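Local coordinates for protein ricin B-related lectin (PDB 5MUA) that joins a galactose-binding beta-trefoil lectin to a calcium-dependent papain-like cysteine protease domain, which is blocked here by the inhibitor E-64, at residues D43-I51 with V62-M71; C208-K216 with A247-E255. One frame throughout, in Å; residues are numbered along the deposited sequence.

Interaction 1: D43-I51 with V62-M71; sequences DPLNNLWLI and VRNAFAGSYM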
loop_
_atom_site.group_PDB
_atom_site.type_symbol
_atom_site.label_atom_id
_atom_site.label_comp_id
_atom_site.label_asym_id
_atom_site.label_seq_id
_atom_site.Cartn_x
_atom_site.Cartn_y
_atom_site.Cartn_z
ATOM N N ASP B 43 3.160 -21.588 16.277
ATOM C CA ASP B 43 3.908 -20.321 16.145
ATOM C C ASP B 43 3.070 -19.112 16.489
ATOM O O ASP B 43 3.020 -18.158 15.672
ATOM C CB ASP B 43 4.550 -20.202 14.744
ATOM C CG ASP B 43 5.660 -19.198 14.687
ATOM O OD1 ASP B 43 6.288 -18.908 15.766
ATOM O OD2 ASP B 43 5.933 -18.707 13.558
ATOM N N PRO B 44 2.392 -19.126 17.643
ATOM C CA PRO B 44 1.476 -17.997 17.973
ATOM C C PRO B 44 2.312 -16.722 18.170
ATOM O O PRO B 44 3.425 -16.768 18.668
ATOM C CB PRO B 44 0.806 -18.435 19.281
ATOM C CG PRO B 44 1.808 -19.318 19.856
ATOM C CD PRO B 44 2.477 -20.067 18.774
ATOM N N LEU B 45 1.773 -15.595 17.733
ATOM C CA LEU B 45 2.563 -14.385 17.655
ATOM C C LEU B 45 3.099 -13.930 19.051
ATOM O O LEU B 45 4.058 -13.204 19.109
ATOM C CB LEU B 45 1.735 -13.254 17.021
ATOM C CG LEU B 45 1.218 -13.457 15.606
ATOM C CD1 LEU B 45 0.389 -12.261 15.131
ATOM C CD2 LEU B 45 2.457 -13.554 14.747
ATOM N N ASN B 46 2.408 -14.333 20.128
ATOM C CA ASN B 46 2.820 -14.044 21.485
ATOM C C ASN B 46 4.043 -14.834 21.968
ATOM O O ASN B 46 4.412 -14.720 23.155
ATOM C CB ASN B 46 1.628 -14.115 22.459
ATOM C CG ASN B 46 0.994 -15.473 22.483
ATOM O OD1 ASN B 46 1.558 -16.472 22.066
ATOM N ND2 ASN B 46 -0.237 -15.504 22.941
ATOM N N ASN B 47 4.672 -15.584 21.075
ATOM C CA ASN B 47 6.010 -16.140 21.337
ATOM C C ASN B 47 7.155 -15.231 20.930
ATOM O O ASN B 47 8.330 -15.621 21.001
ATOM C CB ASN B 47 6.155 -17.546 20.775
ATOM C CG ASN B 47 6.224 -17.561 19.252
ATOM O OD1 ASN B 47 6.371 -16.469 18.618
ATOM N ND2 ASN B 47 6.118 -18.782 18.652
ATOM N N LEU B 48 6.841 -14.037 20.440
ATOM C CA LEU B 48 7.868 -13.156 19.917
ATOM C C LEU B 48 8.259 -12.137 20.942
ATOM O O LEU B 48 7.408 -11.438 21.460
ATOM C CB LEU B 48 7.371 -12.449 18.667
ATOM C CG LEU B 48 7.000 -13.421 17.532
ATOM C CD1 LEU B 48 6.165 -12.699 16.457
ATOM C CD2 LEU B 48 8.263 -14.057 16.910
ATOM N N TRP B 49 9.569 -11.988 21.155
ATOM C CA TRP B 49 10.067 -11.062 22.169
ATOM C C TRP B 49 10.978 -10.000 21.589
ATOM O O TRP B 49 12.008 -10.302 20.932
ATOM C CB TRP B 49 10.804 -11.821 23.276
ATOM C CG TRP B 49 9.888 -12.788 23.955
ATOM C CD1 TRP B 49 9.728 -14.111 23.632
ATOM C CD2 TRP B 49 8.905 -12.530 25.002
ATOM N NE1 TRP B 49 8.793 -14.671 24.424
ATOM C CE2 TRP B 49 8.273 -13.749 25.279
ATOM C CE3 TRP B 49 8.561 -11.409 25.762
ATOM C CZ2 TRP B 49 7.270 -13.886 26.272
ATOM C CZ3 TRP B 49 7.570 -11.526 26.766
ATOM C CH2 TRP B 49 6.934 -12.771 27.006
ATOM N N LEU B 50 10.596 -8.744 21.828
ATOM C CA LEU B 50 11.321 -7.578 21.361
ATOM C C LEU B 50 12.174 -7.101 22.513
ATOM O O LEU B 50 11.669 -6.720 23.529
ATOM C CB LEU B 50 10.357 -6.443 20.913
ATOM C CG LEU B 50 11.016 -5.087 20.604
ATOM C CD1 LEU B 50 12.068 -5.141 19.472
ATOM C CD2 LEU B 50 9.989 -4.069 20.180
ATOM N N ILE B 51 13.481 -7.194 22.312
ATOM C CA ILE B 51 14.486 -7.021 23.354
ATOM C C ILE B 51 15.219 -5.756 23.023
ATOM O O ILE B 51 15.826 -5.645 21.939
ATOM C CB ILE B 51 15.392 -8.251 23.413
ATOM C CG1 ILE B 51 14.546 -9.437 23.796
ATOM C CG2 ILE B 51 16.466 -8.019 24.488
ATOM C CD1 ILE B 51 15.335 -10.724 24.001
ATOM N N VAL B 62 12.446 -6.712 27.817
ATOM C CA VAL B 62 12.034 -7.859 27.054
ATOM C C VAL B 62 10.529 -7.723 26.959
ATOM O O VAL B 62 9.777 -7.937 27.910
ATOM C CB VAL B 62 12.461 -9.200 27.734
ATOM C CG1 VAL B 62 11.945 -10.403 26.964
ATOM C CG2 VAL B 62 13.942 -9.213 27.901
ATOM N N ARG B 63 10.094 -7.292 25.801
ATOM C CA ARG B 63 8.684 -6.932 25.538
ATOM C C ARG B 63 8.003 -7.923 24.647
ATOM O O ARG B 63 8.578 -8.336 23.643
ATOM C CB ARG B 63 8.668 -5.533 24.890
ATOM C CG ARG B 63 7.319 -4.895 24.825
ATOM C CD ARG B 63 7.329 -3.547 24.108
ATOM N NE ARG B 63 6.057 -2.925 24.376
ATOM C CZ ARG B 63 5.691 -1.738 23.916
ATOM N NH1 ARG B 63 6.477 -1.051 23.085
ATOM N NH2 ARG B 63 4.538 -1.262 24.296
ATOM N N ASN B 64 6.772 -8.270 24.963
ATOM C CA ASN B 64 6.004 -9.190 24.130
ATOM C C ASN B 64 5.536 -8.401 22.891
ATOM O O ASN B 64 4.873 -7.396 23.029
ATOM C CB ASN B 64 4.847 -9.793 24.916
ATOM C CG ASN B 64 4.219 -10.940 24.201
ATOM O OD1 ASN B 64 3.179 -10.792 23.598
ATOM N ND2 ASN B 64 4.849 -12.114 24.267
ATOM N N ALA B 65 5.979 -8.769 21.696
ATOM C CA ALA B 65 5.680 -7.937 20.497
ATOM C C ALA B 65 4.151 -7.909 20.337
ATOM O O ALA B 65 3.597 -6.853 19.978
ATOM C CB ALA B 65 6.339 -8.492 19.236
ATOM N N PHE B 66 3.501 -9.061 20.545
ATOM C CA PHE B 66 2.073 -9.196 20.338
ATOM C C PHE B 66 1.291 -8.359 21.348
ATOM O O PHE B 66 0.567 -7.464 20.982
ATOM C CB PHE B 66 1.659 -10.673 20.366
ATOM C CG PHE B 66 0.171 -10.921 20.201
ATOM C CD1 PHE B 66 -0.425 -10.819 18.954
ATOM C CD2 PHE B 66 -0.638 -11.202 21.306
ATOM C CE1 PHE B 66 -1.795 -11.022 18.818
ATOM C CE2 PHE B 66 -2.018 -11.395 21.189
ATOM C CZ PHE B 66 -2.584 -11.328 19.921
ATOM N N ALA B 67 1.469 -8.652 22.651
ATOM C CA ALA B 67 0.633 -8.095 23.710
ATOM C C ALA B 67 1.079 -6.712 24.160
ATOM O O ALA B 67 0.287 -5.987 24.780
ATOM C CB ALA B 67 0.557 -9.030 24.918
ATOM N N GLY B 68 2.286 -6.330 23.837
ATOM C CA GLY B 68 2.873 -5.056 24.262
ATOM C C GLY B 68 3.400 -5.026 25.686
ATOM O O GLY B 68 4.126 -4.081 26.057
ATOM N N SER B 69 2.988 -6.010 26.480
ATOM C CA SER B 69 3.344 -6.170 27.901
ATOM C C SER B 69 4.881 -6.425 28.000
ATOM O O SER B 69 5.514 -7.034 27.136
ATOM C CB SER B 69 2.665 -7.451 28.455
ATOM O OG SER B 69 1.295 -7.437 28.321
ATOM N N TYR B 70 5.441 -5.980 29.102
ATOM C CA TYR B 70 6.843 -6.185 29.440
ATOM C C TYR B 70 7.010 -7.361 30.403
ATOM O O TYR B 70 6.306 -7.469 31.404
ATOM C CB TYR B 70 7.419 -4.913 30.079
ATOM C CG TYR B 70 7.595 -3.807 29.038
ATOM C CD1 TYR B 70 6.504 -3.078 28.554
ATOM C CD2 TYR B 70 8.851 -3.537 28.480
ATOM C CE1 TYR B 70 6.650 -2.128 27.573
ATOM C CE2 TYR B 70 9.026 -2.517 27.568
ATOM C CZ TYR B 70 7.919 -1.829 27.101
ATOM O OH TYR B 70 8.091 -0.924 26.125
ATOM N N MET B 71 8.003 -8.180 30.129
ATOM C CA MET B 71 8.404 -9.291 31.047
ATOM C C MET B 71 8.820 -8.643 32.372
ATOM O O MET B 71 9.656 -7.719 32.411
ATOM C CB MET B 71 9.526 -10.065 30.488
ATOM C CG MET B 71 9.867 -11.302 31.299
ATOM S SD MET B 71 11.327 -12.180 30.550
ATOM C CE MET B 71 10.600 -13.198 29.264
HETATM O O HOH W 1 4.825 -11.440 21.024
#
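The antiparallel hairpin of strands 49-53 and 59-64, part of the ricin-type beta-trefoil, is locked here by the hydrogen-bonded pair Leu50 and Arg63: Leu50 N donates to Arg63 O at 2.7 Å, and Arg63 N returns a bond to Leu50 O. The neighbouring non-hydrogen-bonded pairs, Trp49 with Asn64 and Ile51 with Val62, put their side chains on one face of the sheet. There Val62 CG1 packs against Trp49 CE3 at 3.7 Å, while the indole NE1 is held by Leu21 O of strand 19-23. Asn64 brings ND2 over one face of the indole, toward its rim (3.5 Å to Trp49 CH2), the amide standing steeply at 76° to the ring; Met71 CE makes a CH-pi contact on the opposite face. With CG anti to the backbone N (chi1 -168°), the Asn64 amide reaches across to Asn46 O, ND2 donating at 2.9 Å from above the carbonyl plane. OD1 accepts Ala67 N on a lone pair in an Asx motif, so both ends fix the amide's rotation. Beyond the strands, Leu48 O takes Ala65 N, and Phe66 CD1 lies 3.8 Å from Leu45 CB. A water accepts from Phe66 N (2.8 Å) and donates to Leu45 O and Leu48 O.

Interaction 2: C208-K216 with A247-E255; sequences CDDFATVFK and AHAYNWFVE. With CA (calcium ion), chain H; CA (calcium ion), chain I; E64 (N-[N-[1-hydroxycarboxyethyl-carbonyl]leucylamino-butyl]-guanidine), chain K.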
loop_
_atom_site.group_PDB
_atom_site.type_symbol
_atom_site.label_atom_id
_atom_site.label_comp_id
_atom_site.label_asym_id
_atom_site.label_seq_id
_atom_site.Cartn_x
_atom_site.Cartn_y
_atom_site.Cartn_z
ATOM N N CYS B 208 -0.063 -5.115 -12.119
ATOM C CA CYS B 208 0.945 -5.651 -11.196
ATOM C C CYS B 208 1.331 -4.586 -10.165
ATOM O O CYS B 208 1.494 -4.912 -8.977
ATOM C CB CYS B 208 2.171 -6.085 -11.906
ATOM S SG CYS B 208 3.047 -4.900 -12.959
ATOM N N ASP B 209 1.453 -3.329 -10.578
ATOM C CA ASP B 209 1.786 -2.324 -9.625
ATOM C C ASP B 209 0.796 -2.271 -8.469
ATOM O O ASP B 209 1.200 -2.039 -7.320
ATOM C CB ASP B 209 2.035 -0.951 -10.251
ATOM C CG ASP B 209 0.805 -0.368 -10.987
ATOM O OD1 ASP B 209 -0.037 0.282 -10.331
ATOM O OD2 ASP B 209 0.711 -0.648 -12.213
ATOM N N ASP B 210 -0.473 -2.462 -8.744
ATOM C CA ASP B 210 -1.502 -2.347 -7.726
ATOM C C ASP B 210 -1.468 -3.566 -6.785
ATOM O O ASP B 210 -1.542 -3.426 -5.597
ATOM C CB ASP B 210 -2.861 -2.169 -8.374
ATOM C CG ASP B 210 -2.894 -0.925 -9.211
ATOM O OD1 ASP B 210 -2.840 0.163 -8.595
ATOM O OD2 ASP B 210 -2.834 -1.065 -10.449
ATOM N N PHE B 211 -1.329 -4.762 -7.367
ATOM C CA PHE B 211 -1.194 -5.962 -6.554
ATOM C C PHE B 211 -0.030 -5.814 -5.606
ATOM O O PHE B 211 -0.215 -6.123 -4.415
ATOM C CB PHE B 211 -1.000 -7.203 -7.406
ATOM C CG PHE B 211 -2.276 -7.697 -8.054
ATOM C CD1 PHE B 211 -3.122 -8.569 -7.382
ATOM C CD2 PHE B 211 -2.658 -7.233 -9.316
ATOM C CE1 PHE B 211 -4.305 -8.982 -7.937
ATOM C CE2 PHE B 211 -3.836 -7.664 -9.901
ATOM C CZ PHE B 211 -4.681 -8.525 -9.186
ATOM N N ALA B 212 1.134 -5.369 -6.091
ATOM C CA ALA B 212 2.313 -5.303 -5.260
ATOM C C ALA B 212 2.226 -4.207 -4.160
ATOM O O ALA B 212 2.623 -4.372 -3.005
ATOM C CB ALA B 212 3.577 -5.188 -6.101
ATOM N N THR B 213 1.665 -3.084 -4.557
ATOM C CA THR B 213 1.521 -1.966 -3.610
ATOM C C THR B 213 0.466 -2.275 -2.580
ATOM O O THR B 213 0.664 -1.977 -1.410
ATOM C CB THR B 213 1.182 -0.659 -4.366
ATOM O OG1 THR B 213 2.286 -0.335 -5.158
ATOM C CG2 THR B 213 0.954 0.529 -3.383
ATOM N N VAL B 214 -0.686 -2.808 -2.987
ATOM C CA VAL B 214 -1.756 -3.108 -2.092
ATOM C C VAL B 214 -1.282 -4.219 -1.111
ATOM O O VAL B 214 -1.574 -4.115 0.076
ATOM C CB VAL B 214 -3.081 -3.496 -2.809
ATOM C CG1 VAL B 214 -4.118 -4.044 -1.842
ATOM C CG2 VAL B 214 -3.651 -2.264 -3.508
ATOM N N PHE B 215 -0.616 -5.252 -1.623
ATOM C CA PHE B 215 -0.130 -6.314 -0.714
ATOM C C PHE B 215 0.814 -5.734 0.349
ATOM O O PHE B 215 0.659 -6.083 1.556
ATOM C CB PHE B 215 0.478 -7.516 -1.443
ATOM C CG PHE B 215 0.867 -8.625 -0.510
ATOM C CD1 PHE B 215 -0.092 -9.173 0.318
ATOM C CD2 PHE B 215 2.180 -9.064 -0.435
ATOM C CE1 PHE B 215 0.243 -10.177 1.231
ATOM C CE2 PHE B 215 2.531 -10.032 0.488
ATOM C CZ PHE B 215 1.536 -10.614 1.256
ATOM N N LYS B 216 1.725 -4.869 -0.081
ATOM C CA LYS B 216 2.615 -4.199 0.834
ATOM C C LYS B 216 1.892 -3.468 1.940
ATOM O O LYS B 216 2.279 -3.521 3.161
ATOM C CB LYS B 216 3.683 -3.383 0.134
ATOM C CG LYS B 216 4.620 -2.670 1.077
ATOM C CD LYS B 216 5.854 -2.093 0.415
ATOM C CE LYS B 216 6.595 -1.216 1.431
ATOM N NZ LYS B 216 7.029 -1.974 2.638
ATOM N N ALA B 247 8.059 -5.531 -18.179
ATOM C CA ALA B 247 8.345 -5.071 -16.832
ATOM C C ALA B 247 7.271 -5.496 -15.876
ATOM O O ALA B 247 6.088 -5.608 -16.265
ATOM C CB ALA B 247 8.540 -3.579 -16.811
ATOM N N HIS B 248 7.642 -5.674 -14.581
ATOM C CA HIS B 248 6.674 -6.280 -13.641
ATOM C C HIS B 248 6.983 -5.793 -12.264
ATOM O O HIS B 248 8.151 -5.568 -11.961
ATOM C CB HIS B 248 6.819 -7.846 -13.680
ATOM C CG HIS B 248 5.745 -8.623 -12.974
ATOM N ND1 HIS B 248 4.418 -8.654 -13.353
ATOM C CD2 HIS B 248 5.828 -9.457 -11.931
ATOM C CE1 HIS B 248 3.731 -9.433 -12.553
ATOM N NE2 HIS B 248 4.570 -9.923 -11.664
ATOM N N ALA B 249 5.914 -5.678 -11.465
ATOM C CA ALA B 249 5.966 -5.336 -10.064
ATOM C C ALA B 249 5.648 -6.528 -9.223
ATOM O O ALA B 249 4.738 -7.270 -9.526
ATOM C CB ALA B 249 5.000 -4.193 -9.695
ATOM N N TYR B 250 6.389 -6.677 -8.114
ATOM C CA TYR B 250 6.274 -7.890 -7.278
ATOM C C TYR B 250 6.854 -7.555 -5.928
ATOM O O TYR B 250 7.342 -6.408 -5.679
ATOM C CB TYR B 250 7.028 -9.127 -7.910
ATOM C CG TYR B 250 8.377 -8.780 -8.484
ATOM C CD1 TYR B 250 8.490 -8.121 -9.722
ATOM C CD2 TYR B 250 9.547 -9.042 -7.800
ATOM C CE1 TYR B 250 9.722 -7.732 -10.241
ATOM C CE2 TYR B 250 10.804 -8.657 -8.304
ATOM C CZ TYR B 250 10.903 -8.025 -9.532
ATOM O OH TYR B 250 12.124 -7.650 -10.025
ATOM N N ASN B 251 6.711 -8.492 -5.023
ATOM C CA ASN B 251 7.165 -8.270 -3.650
ATOM C C ASN B 251 8.382 -9.172 -3.329
ATOM O O ASN B 251 8.735 -10.072 -4.081
ATOM C CB ASN B 251 6.026 -8.543 -2.677
ATOM C CG ASN B 251 4.836 -7.604 -2.887
ATOM O OD1 ASN B 251 3.790 -7.995 -3.398
ATOM N ND2 ASN B 251 5.009 -6.374 -2.484
ATOM N N TRP B 252 9.003 -8.923 -2.174
ATOM C CA TRP B 252 10.187 -9.642 -1.810
ATOM C C TRP B 252 10.409 -9.610 -0.309
ATOM O O TRP B 252 9.927 -8.701 0.399
ATOM C CB TRP B 252 11.407 -9.147 -2.499
ATOM C CG TRP B 252 11.795 -7.698 -2.201
ATOM C CD1 TRP B 252 11.365 -6.582 -2.884
ATOM C CD2 TRP B 252 12.720 -7.229 -1.213
ATOM N NE1 TRP B 252 11.961 -5.442 -2.336
ATOM C CE2 TRP B 252 12.820 -5.830 -1.342
ATOM C CE3 TRP B 252 13.471 -7.866 -0.209
ATOM C CZ2 TRP B 252 13.571 -5.062 -0.481
ATOM C CZ3 TRP B 252 14.262 -7.096 0.603
ATOM C CH2 TRP B 252 14.325 -5.719 0.456
ATOM N N PHE B 253 11.193 -10.581 0.128
ATOM C CA PHE B 253 11.386 -10.860 1.520
ATOM C C PHE B 253 12.782 -11.458 1.712
ATOM O O PHE B 253 13.491 -11.842 0.732
ATOM C CB PHE B 253 10.360 -11.932 1.965
ATOM C CG PHE B 253 8.924 -11.484 1.877
ATOM C CD1 PHE B 253 8.375 -10.675 2.871
ATOM C CD2 PHE B 253 8.136 -11.868 0.842
ATOM C CE1 PHE B 253 7.068 -10.179 2.757
ATOM C CE2 PHE B 253 6.814 -11.430 0.735
ATOM C CZ PHE B 253 6.282 -10.595 1.701
ATOM N N VAL B 254 13.146 -11.600 2.982
ATOM C CA VAL B 254 14.297 -12.455 3.325
ATOM C C VAL B 254 13.770 -13.584 4.117
ATOM O O VAL B 254 12.686 -13.541 4.661
ATOM C CB VAL B 254 15.493 -11.724 3.999
ATOM C CG1 VAL B 254 15.962 -10.549 3.178
ATOM C CG2 VAL B 254 15.175 -11.224 5.380
ATOM N N GLU B 255 14.549 -14.662 4.148
ATOM C CA GLU B 255 14.106 -15.929 4.683
ATOM C C GLU B 255 14.561 -16.011 6.131
ATOM O O GLU B 255 15.690 -15.696 6.439
ATOM C CB GLU B 255 14.796 -17.094 3.906
ATOM C CG GLU B 255 14.283 -17.333 2.484
ATOM C CD GLU B 255 12.890 -17.893 2.506
ATOM O OE1 GLU B 255 12.548 -18.673 3.411
ATOM O OE2 GLU B 255 12.139 -17.599 1.612
HETATM CA CA CA H . -1.712 0.318 -12.089
HETATM CA CA CA I . 0.613 -0.521 -14.537
HETATM C C1 E64 K . 1.792 -6.499 -14.863
HETATM O O1 E64 K . 0.585 -6.385 -14.671
HETATM O O2 E64 K . 2.377 -7.610 -15.077
HETATM C C2 E64 K . 2.645 -5.303 -14.725
HETATM C C3 E64 K . 1.992 -4.119 -15.440
HETATM O O3 E64 K . 2.191 -4.558 -16.774
HETATM C C4 E64 K . 2.703 -2.836 -15.210
HETATM O O4 E64 K . 2.307 -2.041 -14.421
HETATM N N1 E64 K . 3.827 -2.650 -15.822
HETATM C C6 E64 K . 4.659 -1.461 -15.712
HETATM C C7 E64 K . 5.940 -1.507 -14.902
HETATM C C8 E64 K . 5.781 -2.079 -13.500
HETATM C C9 E64 K . 5.077 -1.065 -12.596
HETATM C C10 E64 K . 7.127 -2.384 -12.998
HETATM C C11 E64 K . 4.758 -0.607 -16.957
HETATM O O5 E64 K . 5.608 -0.945 -17.765
HETATM N N2 E64 K . 3.982 0.430 -17.161
HETATM C C12 E64 K . 4.176 1.414 -18.244
HETATM C C13 E64 K . 4.443 2.791 -17.647
HETATM C C14 E64 K . 4.501 3.956 -18.668
HETATM C C15 E64 K . 5.845 4.675 -18.577
HETATM N N3 E64 K . 5.723 5.982 -19.231
HETATM C C16 E64 K . 6.631 6.943 -19.225
HETATM N N4 E64 K . 7.864 6.725 -18.726
HETATM N N5 E64 K . 6.273 8.185 -19.687
HETATM O O HOH W 2 -2.675 1.968 -10.488
HETATM O O HOH W 3 0.960 -0.567 -17.049
#
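Cys208, at the start of helix 208-226, and His248, on strand 246-255, meet in the cleft of the papain-like domain, where Cys208 SG is bonded to C2 of E-64 (1.9 Å). Behind them the packing is close. Ala249 CB sits 3.7 Å from Asp209 CA and 4.0 Å from Ala212 CB; the two alanine methyls fit between helix and strand, whose axes approach to 6.7 Å. Asn251 then donates ND2 to Ala212 O (3.2 Å, 174° at the hydrogen), entering from the face of that carbonyl opposite Lys216 N; the same ND2 also reaches Gly237 O. Its buried OD1 has no polar partner and abuts the edge of the Phe215 ring, which chi1 of -176° swings beside it. Further along, the contact thins to one edge approach, Phe215 CE2 to Phe253 CZ at 4.0 Å, and Lys216, partly exposed, sends its NZ away to Cys236 O. At the cleft end, His248 ND1 donates to E-64 O2 (2.9 Å), while Glu266 holds NE2. Asp209 OD2 bridges two calcium ions. One of them touches the inhibitor directly through E-64 O4 (2.3 Å) and draws in Ser175 O of the second subunit, consistent with the calcium-dependent activation of this family.

In the fold
From the N terminus, interaction 1 comes first, closing the ten-residue end of the hairpin of strands 49-53 and 59-64 within the trefoil lectin part. Interaction 2 opens only at 208 and closes a longer loop made of the rest of helix 208-226 and strand 233-243, so the two stand in series and neither nests nor crosses. Their nearest atoms are about 12 Å apart, yet the parts they belong to meet: Ala65 and Phe66 of interaction 1 form backbone hydrogen bonds with Ala229 and Lys228, which lie inside the loop closed by 208-216 and 247-255. A second route runs through strand 144-152, touched by Leu48 and Ile51, then strands 178-180 and 233-243 to strand 246-255.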